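Arylsulfatase (Pseudoalteromonas sp. MB47, PDB 7AJ0) probably hydrolyses sulfate esters of the algal polysaccharide fucoidan as a calcium-binding sulfatase assembled into hexamers. Local coordinates at residues L144-G149 with G172-Y177; K151-G156 with V249-Q254. One frame throughout, in Å; residues are numbered along the deposited sequence.

Contact 1. Residues L144-G149 with G172-Y177; sequences LLSKVG and GFDYFY
OG of S146 lies 2.9 Å from OD2 of D174, and both oxygens belong to a small polar cluster rather than an isolated pair. The hydroxyl is also hydrogen-bonded to OG1 of T152 on strand 151-155, which lies between the two segments in the chain, so its single proton has more than one possible acceptor and the bonding pattern may be shared. It meets the carboxylate unevenly, staying 3.2 Å from OD1 of D174. With chi1 at -81°, OG of S146 is turned back beside its own backbone N, opposite the carbonyl carbon, a position from which it leaves the last turn of helix 141-146 in the direction of the aspartate.

D174 has work for both its oxygens: OD2 also accepts the backbone N-H of T152, while OD1 forms a salt bridge with K221, whose NZ in addition hydrogen-bonds to the carbonyl O of G172. That pairing would probably favour the ionised carboxylate.

Glycines shape both backbones. Beyond S146, G149 is the C-prime residue of a Schellman motif that ends the helix, in which the chain closes back on L145 O and, weakly, on S146 O. The positive phi of G149 (101°) would press a CB against the preceding carbonyl oxygen, and the same holds for G172 at 136°. A short serine and an aspartate suit this place because each offers compact polar atoms without apolar bulk. Only 95 Å² is covered in all: the helix end and the approach to strand 175-177 are joined by one direct hydrogen bond and by polar links through T152 and K221, with little apolar burial.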
ATOM      1  N   LEU A 144     -37.279 -28.995 -21.147  1.00 27.89           N
ATOM      2  CA  LEU A 144     -37.574 -28.842 -22.565  1.00 28.07           C
ATOM      3  C   LEU A 144     -37.104 -30.040 -23.381  1.00 28.06           C
ATOM      4  O   LEU A 144     -37.772 -30.434 -24.342  1.00 28.54           O
ATOM      5  CB  LEU A 144     -36.943 -27.552 -23.092  1.00 27.61           C
ATOM      6  CG  LEU A 144     -37.485 -26.276 -22.445  1.00 27.71           C
ATOM      7  CD1 LEU A 144     -36.865 -25.046 -23.075  1.00 27.31           C
ATOM      8  CD2 LEU A 144     -39.002 -26.213 -22.546  1.00 28.53           C
ATOM      9  N   LEU A 145     -35.970 -30.638 -23.014  1.00 27.57           N
ATOM     10  CA  LEU A 145     -35.471 -31.783 -23.767  1.00 27.59           C
ATOM     11  C   LEU A 145     -36.214 -33.063 -23.399  1.00 28.17           C
ATOM     12  O   LEU A 145     -36.481 -33.898 -24.268  1.00 28.56           O
ATOM     13  CB  LEU A 145     -33.969 -31.945 -23.538  1.00 26.91           C
ATOM     14  CG  LEU A 145     -33.103 -30.830 -24.127  1.00 26.37           C
ATOM     15  CD1 LEU A 145     -31.659 -30.971 -23.674  1.00 25.77           C
ATOM     16  CD2 LEU A 145     -33.190 -30.824 -25.648  1.00 26.57           C
ATOM     17  N   SER A 146     -36.560 -33.235 -22.121  1.00 28.31           N
ATOM     18  CA  SER A 146     -37.390 -34.372 -21.736  1.00 28.97           C
ATOM     19  C   SER A 146     -38.682 -34.411 -22.539  1.00 29.70           C
ATOM     20  O   SER A 146     -39.218 -35.493 -22.809  1.00 30.27           O
ATOM     21  CB  SER A 146     -37.711 -34.314 -20.242  1.00 29.09           C
ATOM     22  OG  SER A 146     -36.635 -34.814 -19.470  1.00 34.34           O
ATOM     23  N   LYS A 147     -39.198 -33.245 -22.930  1.00 29.75           N
ATOM     24  CA  LYS A 147     -40.455 -33.179 -23.662  1.00 30.50           C
ATOM     25  C   LYS A 147     -40.330 -33.720 -25.079  1.00 30.66           C
ATOM     26  O   LYS A 147     -41.348 -34.092 -25.671  1.00 31.41           O
ATOM     27  CB  LYS A 147     -40.954 -31.732 -23.690  1.00 30.51           C
ATOM     28  CG  LYS A 147     -42.382 -31.554 -24.179  1.00 48.39           C
ATOM     29  CD  LYS A 147     -43.375 -32.252 -23.263  1.00 49.55           C
ATOM     30  CE  LYS A 147     -44.805 -32.019 -23.718  1.00 33.01           C
ATOM     31  NZ  LYS A 147     -45.768 -32.843 -22.938  1.00 51.80           N
ATOM     32  N   VAL A 148     -39.117 -33.790 -25.631  1.00 30.05           N
ATOM     33  CA  VAL A 148     -38.930 -34.264 -26.997  1.00 30.23           C
ATOM     34  C   VAL A 148     -38.131 -35.562 -27.015  1.00 30.12           C
ATOM     35  O   VAL A 148     -37.445 -35.867 -27.998  1.00 34.60           O
ATOM     36  CB  VAL A 148     -38.242 -33.196 -27.874  1.00 29.75           C
ATOM     37  CG1 VAL A 148     -39.038 -31.901 -27.853  1.00 37.81           C
ATOM     38  CG2 VAL A 148     -36.809 -32.962 -27.412  1.00 28.89           C
ATOM     39  N   GLY A 149     -38.210 -36.331 -25.933  1.00 30.22           N
ATOM     40  CA  GLY A 149     -37.706 -37.687 -25.928  1.00 40.28           C
ATOM     41  C   GLY A 149     -36.352 -37.902 -25.291  1.00 32.45           C
ATOM     42  O   GLY A 149     -35.872 -39.044 -25.280  1.00 29.74           O
ATOM     43  N   GLY A 172     -37.553 -30.306 -13.910  1.00 28.60           N
ATOM     44  CA  GLY A 172     -37.498 -30.703 -15.303  1.00 28.48           C
ATOM     45  C   GLY A 172     -36.709 -31.964 -15.587  1.00 28.26           C
ATOM     46  O   GLY A 172     -37.092 -32.756 -16.452  1.00 34.69           O
ATOM     47  N   PHE A 173     -35.601 -32.163 -14.880  1.00 27.79           N
ATOM     48  CA  PHE A 173     -34.750 -33.315 -15.145  1.00 27.58           C
ATOM     49  C   PHE A 173     -35.449 -34.604 -14.731  1.00 28.24           C
ATOM     50  O   PHE A 173     -36.183 -34.642 -13.740  1.00 28.72           O
ATOM     51  CB  PHE A 173     -33.421 -33.182 -14.402  1.00 27.01           C
ATOM     52  CG  PHE A 173     -32.560 -32.053 -14.892  1.00 26.36           C
ATOM     53  CD1 PHE A 173     -32.701 -30.778 -14.368  1.00 26.25           C
ATOM     54  CD2 PHE A 173     -31.602 -32.268 -15.872  1.00 25.92           C
ATOM     55  CE1 PHE A 173     -31.906 -29.738 -14.814  1.00 25.70           C
ATOM     56  CE2 PHE A 173     -30.805 -31.232 -16.324  1.00 25.38           C
ATOM     57  CZ  PHE A 173     -30.956 -29.965 -15.793  1.00 25.27           C
ATOM     58  N   ASP A 174     -35.211 -35.670 -15.501  1.00 28.30           N
ATOM     59  CA  ASP A 174     -35.808 -36.960 -15.180  1.00 28.95           C
ATOM     60  C   ASP A 174     -35.172 -37.586 -13.945  1.00 28.92           C
ATOM     61  O   ASP A 174     -35.844 -38.309 -13.202  1.00 29.54           O
ATOM     62  CB  ASP A 174     -35.669 -37.923 -16.362  1.00 29.06           C
ATOM     63  CG  ASP A 174     -36.439 -37.468 -17.586  1.00 32.17           C
ATOM     64  OD1 ASP A 174     -37.619 -37.079 -17.447  1.00 29.77           O
ATOM     65  OD2 ASP A 174     -35.858 -37.502 -18.691  1.00 32.57           O
ATOM     66  N   TYR A 175     -33.888 -37.330 -13.711  1.00 28.27           N
ATOM     67  CA  TYR A 175     -33.149 -38.010 -12.658  1.00 28.24           C
ATOM     68  C   TYR A 175     -32.171 -37.047 -12.011  1.00 27.64           C
ATOM     69  O   TYR A 175     -31.465 -36.315 -12.710  1.00 27.06           O
ATOM     70  CB  TYR A 175     -32.403 -39.227 -13.225  1.00 28.20           C
ATOM     71  CG  TYR A 175     -31.721 -40.085 -12.187  1.00 28.30           C
ATOM     72  CD1 TYR A 175     -32.455 -40.708 -11.190  1.00 28.95           C
ATOM     73  CD2 TYR A 175     -30.348 -40.286 -12.213  1.00 27.81           C
ATOM     74  CE1 TYR A 175     -31.842 -41.497 -10.239  1.00 30.55           C
ATOM     75  CE2 TYR A 175     -29.725 -41.078 -11.267  1.00 27.95           C
ATOM     76  CZ  TYR A 175     -30.478 -41.680 -10.284  1.00 28.59           C
ATOM     77  OH  TYR A 175     -29.871 -42.467  -9.336  1.00 30.97           O
ATOM     78  N   PHE A 176     -32.138 -37.049 -10.679  1.00 27.83           N
ATOM     79  CA  PHE A 176     -31.134 -36.320  -9.921  1.00 27.36           C
ATOM     80  C   PHE A 176     -30.439 -37.267  -8.953  1.00 27.50           C
ATOM     81  O   PHE A 176     -31.078 -38.138  -8.352  1.00 28.11           O
ATOM     82  CB  PHE A 176     -31.728 -35.153  -9.130  1.00 27.47           C
ATOM     83  CG  PHE A 176     -30.767 -34.546  -8.142  1.00 27.14           C
ATOM     84  CD1 PHE A 176     -29.565 -34.007  -8.571  1.00 26.47           C
ATOM     85  CD2 PHE A 176     -31.061 -34.518  -6.789  1.00 27.57           C
ATOM     86  CE1 PHE A 176     -28.676 -33.449  -7.673  1.00 26.21           C
ATOM     87  CE2 PHE A 176     -30.175 -33.961  -5.886  1.00 30.83           C
ATOM     88  CZ  PHE A 176     -28.980 -33.426  -6.330  1.00 26.64           C
ATOM     89  N   TYR A 177     -29.130 -37.087  -8.804  1.00 26.98           N
ATOM     90  CA  TYR A 177     -28.360 -37.844  -7.823  1.00 27.10           C
ATOM     91  C   TYR A 177     -27.130 -37.013  -7.486  1.00 26.54           C
ATOM     92  O   TYR A 177     -26.226 -36.892  -8.319  1.00 26.05           O
ATOM     93  CB  TYR A 177     -27.964 -39.213  -8.369  1.00 27.24           C
ATOM     94  CG  TYR A 177     -27.306 -40.105  -7.337  1.00 27.50           C
ATOM     95  CD1 TYR A 177     -26.034 -39.824  -6.858  1.00 27.12           C
ATOM     96  CD2 TYR A 177     -27.958 -41.227  -6.841  1.00 28.19           C
ATOM     97  CE1 TYR A 177     -25.432 -40.629  -5.912  1.00 27.41           C
ATOM     98  CE2 TYR A 177     -27.360 -42.042  -5.895  1.00 28.48           C
ATOM     99  CZ  TYR A 177     -26.097 -41.737  -5.438  1.00 28.08           C
ATOM    100  OH  TYR A 177     -25.492 -42.536  -4.499  1.00 28.41           O
TER

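Contact 2. Residues K151-G156 with V249-Q254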
ATOM      1  N   LYS A 151     -33.777 -38.445 -22.218  1.00 28.32           N
ATOM      2  CA  LYS A 151     -33.649 -38.775 -20.802  1.00 28.30           C
ATOM      3  C   LYS A 151     -32.632 -37.803 -20.206  1.00 27.56           C
ATOM      4  O   LYS A 151     -31.469 -37.781 -20.625  1.00 27.09           O
ATOM      5  CB  LYS A 151     -33.215 -40.222 -20.599  1.00 28.55           C
ATOM      6  CG  LYS A 151     -34.260 -41.252 -21.025  1.00 34.68           C
ATOM      7  CD  LYS A 151     -35.510 -41.225 -20.138  1.00 58.39           C
ATOM      8  CE  LYS A 151     -35.252 -41.821 -18.757  1.00 52.89           C
ATOM      9  NZ  LYS A 151     -36.459 -41.745 -17.878  1.00 56.52           N
ATOM     10  N   THR A 152     -33.073 -36.990 -19.254  1.00 27.51           N
ATOM     11  CA  THR A 152     -32.287 -35.879 -18.739  1.00 26.89           C
ATOM     12  C   THR A 152     -31.927 -36.119 -17.281  1.00 26.84           C
ATOM     13  O   THR A 152     -32.761 -36.573 -16.491  1.00 27.34           O
ATOM     14  CB  THR A 152     -33.063 -34.566 -18.875  1.00 26.90           C
ATOM     15  OG1 THR A 152     -34.252 -34.627 -18.076  1.00 36.06           O
ATOM     16  CG2 THR A 152     -33.453 -34.325 -20.323  1.00 27.02           C
ATOM     17  N   ALA A 153     -30.685 -35.807 -16.924  1.00 26.27           N
ATOM     18  CA  ALA A 153     -30.223 -36.046 -15.568  1.00 26.23           C
ATOM     19  C   ALA A 153     -29.155 -35.036 -15.187  1.00 25.62           C
ATOM     20  O   ALA A 153     -28.378 -34.578 -16.027  1.00 25.19           O
ATOM     21  CB  ALA A 153     -29.661 -37.466 -15.409  1.00 26.40           C
ATOM     22  N   LEU A 154     -29.139 -34.689 -13.904  1.00 25.64           N
ATOM     23  CA  LEU A 154     -28.030 -33.974 -13.286  1.00 25.17           C
ATOM     24  C   LEU A 154     -27.493 -34.865 -12.178  1.00 25.32           C
ATOM     25  O   LEU A 154     -28.238 -35.245 -11.268  1.00 25.78           O
ATOM     26  CB  LEU A 154     -28.464 -32.619 -12.735  1.00 25.10           C
ATOM     27  CG  LEU A 154     -27.307 -31.730 -12.268  1.00 24.61           C
ATOM     28  CD1 LEU A 154     -27.620 -30.269 -12.553  1.00 24.43           C
ATOM     29  CD2 LEU A 154     -27.008 -31.935 -10.791  1.00 30.70           C
ATOM     30  N   ILE A 155     -26.213 -35.211 -12.264  1.00 24.99           N
ATOM     31  CA  ILE A 155     -25.568 -36.097 -11.305  1.00 25.14           C
ATOM     32  C   ILE A 155     -24.386 -35.344 -10.716  1.00 24.72           C
ATOM     33  O   ILE A 155     -23.411 -35.054 -11.420  1.00 24.30           O
ATOM     34  CB  ILE A 155     -25.131 -37.420 -11.948  1.00 25.27           C
ATOM     35  CG1 ILE A 155     -26.374 -38.229 -12.335  1.00 25.80           C
ATOM     36  CG2 ILE A 155     -24.230 -38.195 -11.003  1.00 25.37           C
ATOM     37  CD1 ILE A 155     -26.085 -39.533 -13.044  1.00 26.02           C
ATOM     38  N   GLY A 156     -24.478 -35.016  -9.429  1.00 24.88           N
ATOM     39  CA  GLY A 156     -23.409 -34.317  -8.747  1.00 24.57           C
ATOM     40  C   GLY A 156     -23.877 -33.100  -7.977  1.00 24.59           C
ATOM     41  O   GLY A 156     -24.960 -33.104  -7.386  1.00 25.01           O
ATOM     42  N   VAL A 249     -22.478 -43.611 -15.022  1.00 26.33           N
ATOM     43  CA  VAL A 249     -22.309 -44.799 -15.855  1.00 26.71           C
ATOM     44  C   VAL A 249     -23.630 -45.550 -15.971  1.00 27.30           C
ATOM     45  O   VAL A 249     -24.056 -45.927 -17.067  1.00 27.53           O
ATOM     46  CB  VAL A 249     -21.194 -45.695 -15.289  1.00 26.88           C
ATOM     47  CG1 VAL A 249     -21.224 -47.065 -15.954  1.00 27.43           C
ATOM     48  CG2 VAL A 249     -19.835 -45.038 -15.481  1.00 26.37           C
ATOM     49  N   LYS A 250     -24.302 -45.772 -14.838  1.00 27.61           N
ATOM     50  CA  LYS A 250     -25.601 -46.439 -14.880  1.00 28.22           C
ATOM     51  C   LYS A 250     -26.587 -45.665 -15.748  1.00 28.14           C
ATOM     52  O   LYS A 250     -27.346 -46.263 -16.520  1.00 28.59           O
ATOM     53  CB  LYS A 250     -26.154 -46.607 -13.465  1.00 28.56           C
ATOM     54  CG  LYS A 250     -25.410 -47.632 -12.618  1.00 28.86           C
ATOM     55  CD  LYS A 250     -26.045 -47.780 -11.239  1.00 31.03           C
ATOM     56  CE  LYS A 250     -25.295 -48.794 -10.383  1.00 51.65           C
ATOM     57  NZ  LYS A 250     -25.856 -48.905  -9.004  1.00 64.40           N
ATOM     58  N   PHE A 251     -26.579 -44.334 -15.648  1.00 27.62           N
ATOM     59  CA  PHE A 251     -27.537 -43.530 -16.400  1.00 27.58           C
ATOM     60  C   PHE A 251     -27.288 -43.628 -17.901  1.00 27.51           C
ATOM     61  O   PHE A 251     -28.221 -43.846 -18.683  1.00 27.89           O
ATOM     62  CB  PHE A 251     -27.473 -42.072 -15.942  1.00 27.05           C
ATOM     63  CG  PHE A 251     -28.437 -41.174 -16.659  1.00 27.03           C
ATOM     64  CD1 PHE A 251     -29.771 -41.138 -16.289  1.00 27.51           C
ATOM     65  CD2 PHE A 251     -28.014 -40.378 -17.709  1.00 26.60           C
ATOM     66  CE1 PHE A 251     -30.666 -40.323 -16.952  1.00 27.55           C
ATOM     67  CE2 PHE A 251     -28.904 -39.556 -18.375  1.00 26.64           C
ATOM     68  CZ  PHE A 251     -30.232 -39.528 -17.995  1.00 28.57           C
ATOM     69  N   ILE A 252     -26.034 -43.462 -18.325  1.00 27.07           N
ATOM     70  CA  ILE A 252     -25.722 -43.530 -19.750  1.00 27.04           C
ATOM     71  C   ILE A 252     -26.045 -44.913 -20.299  1.00 27.68           C
ATOM     72  O   ILE A 252     -26.644 -45.046 -21.373  1.00 27.96           O
ATOM     73  CB  ILE A 252     -24.249 -43.145 -19.990  1.00 26.52           C
ATOM     74  CG1 ILE A 252     -24.080 -41.632 -19.833  1.00 25.94           C
ATOM     75  CG2 ILE A 252     -23.786 -43.605 -21.365  1.00 26.66           C
ATOM     76  CD1 ILE A 252     -22.648 -41.181 -19.684  1.00 25.46           C
ATOM     77  N   ASN A 253     -25.658 -45.966 -19.572  1.00 27.98           N
ATOM     78  CA  ASN A 253     -25.982 -47.319 -20.011  1.00 28.66           C
ATOM     79  C   ASN A 253     -27.484 -47.492 -20.193  1.00 29.18           C
ATOM     80  O   ASN A 253     -27.936 -48.082 -21.181  1.00 29.64           O
ATOM     81  CB  ASN A 253     -25.453 -48.345 -19.008  1.00 28.94           C
ATOM     82  CG  ASN A 253     -23.959 -48.556 -19.124  1.00 28.66           C
ATOM     83  OD1 ASN A 253     -23.363 -48.276 -20.161  1.00 41.18           O
ATOM     84  ND2 ASN A 253     -23.347 -49.057 -18.060  1.00 28.73           N
ATOM     85  N   GLN A 254     -28.276 -46.979 -19.249  1.00 29.18           N
ATOM     86  CA  GLN A 254     -29.719 -47.176 -19.305  1.00 29.76           C
ATOM     87  C   GLN A 254     -30.341 -46.419 -20.471  1.00 29.70           C
ATOM     88  O   GLN A 254     -31.264 -46.922 -21.122  1.00 30.29           O
ATOM     89  CB  GLN A 254     -30.348 -46.744 -17.981  1.00 29.80           C
ATOM     90  CG  GLN A 254     -31.836 -47.003 -17.879  1.00 42.10           C
ATOM     91  CD  GLN A 254     -32.385 -46.685 -16.500  1.00 40.81           C
ATOM     92  OE1 GLN A 254     -31.643 -46.291 -15.600  1.00 45.26           O
ATOM     93  NE2 GLN A 254     -33.691 -46.856 -16.329  1.00 43.25           N
TER
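CB of A153 sits over one face of the F251 ring, 3.5 Å from its centroid and 18° off the ring normal, a CH-pi contact. The methyl is displaced toward the rim: CZ and CE1 of F251 are its nearest ring atoms, each 3.4 Å from A153 CB. At the same end of the ring, the carbonyl O of K151 approaches the edge near the ring plane, 3.4 Å from CZ of F251, where the slightly positive C-H rim is likely to suit an oxygen. CB of K151 adds a looser contact, 4.0 Å from that same CZ. Toward the other end of the strand, CD1 of I155 reaches CB of F251 at 4.1 Å, the two side chains crossing at a slant.

The phenylalanine can span this distance because its CG stands opposite the backbone N (chi1 -180°), which sends the ring out from the helix toward the strand. The segment axes are 10.0 Å apart and almost exactly antiparallel (174°); at this spacing the large ring reaches from the helix to the strand, while the small alanine lets it come close to the backbone.

Farther out, F262 packs on F251, and L264 of the same strand touches A153 and I155. I155 also touches L244, E247 and S248, earlier on the helix that carries F251, and strand 262-267 binds strand 151-155 as a parallel neighbour. Were F251 replaced by an alanine, A153 CB and K151 O would probably lose their ring partner and a gap would open between helix and sheet. The contact thus holds a helix against a face of the central sulfatase sheet by shape and dispersion, with one carbonyl oxygen at the ring edge as its polar touch.

How the contacts relate
Strand 151-155 ties the two contacts together: it follows helix 141-146 in the chain, pairs in parallel with strand 175-177, and supports helix 240-258 on one face. Contact 2 is buried and apolar, with 206 Å² covered; contact 1 is partly buried, less than half as large, and polar. The centres of the two contacts lie about 11 Å apart. T152 shows the change of chemistry, since its side chain points away from the helix of contact 2 and joins the polar cluster of contact 1, while A153 next to it turns toward F251. Backbone bonding between Y177 and G156 links the far ends of the neighbouring strands.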